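Transcriptional regulator ZitR (Lactococcus lactis subsp. cremoris, PDB 6FI9) represses the zit zinc-uptake operon when zinc is present, binding as a homodimer to two palindromic operator sites in the zit promoter. Local coordinates at residues F124-E127 and E128-V131. The protein carries 3 engineered substitutions. Sequence-based numbering, arbitrary orientation.
Sequences FTDE and EQKV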
loop_
_atom_site.group_PDB
_atom_site.type_symbol
_atom_site.label_atom_id
_atom_site.label_comp_id
_atom_site.label_asym_id
_atom_site.label_seq_id
_atom_site.Cartn_x
_atom_site.Cartn_y
_atom_site.Cartn_z
ATOM N N PHE A 124 18.168 -10.310 15.820
ATOM C CA PHE A 124 19.012 -11.206 15.025
ATOM C C PHE A 124 20.490 -10.770 15.065
ATOM O O PHE A 124 20.773 -9.573 15.202
ATOM C CB PHE A 124 18.504 -11.231 13.573
ATOM C CG PHE A 124 17.055 -11.614 13.415
ATOM C CD1 PHE A 124 16.680 -12.944 13.293
ATOM C CD2 PHE A 124 16.061 -10.642 13.369
ATOM C CE1 PHE A 124 15.330 -13.301 13.164
ATOM C CE2 PHE A 124 14.712 -11.002 13.241
ATOM C CZ PHE A 124 14.356 -12.328 13.146
ATOM N N THR A 125 21.428 -11.736 14.931
ATOM C CA THR A 125 22.867 -11.444 14.925
ATOM C C THR A 125 23.277 -10.754 13.624
ATOM O O THR A 125 22.481 -10.722 12.681
ATOM C CB THR A 125 23.727 -12.688 15.263
ATOM O OG1 THR A 125 25.099 -12.288 15.356
ATOM C CG2 THR A 125 23.600 -13.816 14.239
ATOM N N ASP A 126 24.515 -10.204 13.575
ATOM C CA ASP A 126 25.064 -9.504 12.403
ATOM C C ASP A 126 25.034 -10.368 11.135
ATOM O O ASP A 126 24.691 -9.868 10.064
ATOM C CB ASP A 126 26.485 -8.988 12.691
ATOM C CG ASP A 126 26.559 -8.008 13.852
ATOM O OD1 ASP A 126 26.077 -6.858 13.695
ATOM O OD2 ASP A 126 27.102 -8.386 14.915
ATOM N N GLU A 127 25.348 -11.671 11.281
ATOM C CA GLU A 127 25.331 -12.656 10.197
ATOM C C GLU A 127 23.896 -13.005 9.775
ATOM O O GLU A 127 23.660 -13.313 8.607
ATOM C CB GLU A 127 26.133 -13.908 10.586
ATOM C CG GLU A 127 27.639 -13.677 10.524
ATOM C CD GLU A 127 28.545 -14.768 11.064
ATOM O OE1 GLU A 127 28.501 -15.043 12.286
ATOM O OE2 GLU A 127 29.332 -15.326 10.264
ATOM N N GLU A 128 22.942 -12.931 10.719
ATOM C CA GLU A 128 21.525 -13.190 10.476
ATOM C C GLU A 128 20.867 -12.003 9.769
ATOM O O GLU A 128 20.045 -12.211 8.876
ATOM C CB GLU A 128 20.799 -13.509 11.783
ATOM C CG GLU A 128 20.884 -14.968 12.193
ATOM C CD GLU A 128 20.176 -15.335 13.485
ATOM O OE1 GLU A 128 19.983 -14.444 14.345
ATOM O OE2 GLU A 128 19.823 -16.526 13.640
ATOM N N GLN A 129 21.244 -10.762 10.155
ATOM C CA GLN A 129 20.746 -9.509 9.568
ATOM C C GLN A 129 21.142 -9.393 8.092
ATOM O O GLN A 129 20.432 -8.740 7.323
ATOM C CB GLN A 129 21.261 -8.289 10.346
ATOM C CG GLN A 129 20.621 -8.101 11.713
ATOM C CD GLN A 129 21.141 -6.870 12.405
ATOM O OE1 GLN A 129 22.328 -6.758 12.738
ATOM N NE2 GLN A 129 20.258 -5.919 12.640
ATOM N N LYS A 130 22.272 -10.035 7.706
ATOM C CA LYS A 130 22.802 -10.111 6.338
ATOM C C LYS A 130 21.834 -10.931 5.458
ATOM O O LYS A 130 21.483 -10.489 4.368
ATOM C CB LYS A 130 24.209 -10.743 6.367
ATOM C CG LYS A 130 24.799 -11.108 5.010
ATOM C CD LYS A 130 25.877 -12.202 5.118
ATOM C CE LYS A 130 25.335 -13.615 5.231
ATOM N NZ LYS A 130 24.848 -14.133 3.923
ATOM N N VAL A 131 21.376 -12.097 5.965
ATOM C CA VAL A 131 20.425 -13.008 5.308
ATOM C C VAL A 131 19.096 -12.277 5.031
ATOM O O VAL A 131 18.511 -12.444 3.960
ATOM C CB VAL A 131 20.218 -14.294 6.161
ATOM C CG1 VAL A 131 19.245 -15.254 5.494
ATOM C CG2 VAL A 131 21.544 -14.995 6.446
#
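Gln-129 N donates to Thr-125 O at 2.8 Å, an i to i+4 bond that carries the chain from an extended approach into the first turn of helix 126-140. Two weak bonds accompany it, from Glu-128 N to the same Thr-125 O and from Lys-130 N to Asp-126 O at 3.4 Å. Glu-128 provides the main side-chain link. Its CG lies beside its own backbone N (chi1 -85°) and the chain beyond is extended, which carries the carboxylate back to the start of the turn. There Glu-128 OE1 accepts a hydrogen bond from Thr-125 N at 3.1 Å. The bond is fairly straight (163°) and uses the anti side of the carboxylate, somewhat out of its plane. With Thr and Glu three residues apart, this matches one half of a capping box; the Thr-125 hydroxyl is turned away and does not make the other half. The methyl CG2 of Thr-125 lies across the Glu-128 side chain, 3.6 Å from Glu-128 CG. The Phe-124 ring presents its edge to the carboxylate. Ring and carboxylate planes are 69° apart. Phe-124 CD1 lies 3.8 Å from Glu-128 OE1. Helix 126-140 belongs to the helical part of the MarR fold that forms the dimer. Phe-124 packs on Phe-135 and Glu-128 on Val-131, both of the second subunit. Gln-129 lays its CG 3.4 Å from Thr-125 O and packs on Leu-2 of the second subunit. Lys-130 sets its CB 3.5 Å from Glu-127 O, then bends away so that NZ bonds Gln-134 OE1. Val-131, buried, touches the same Glu-127 O through CG2.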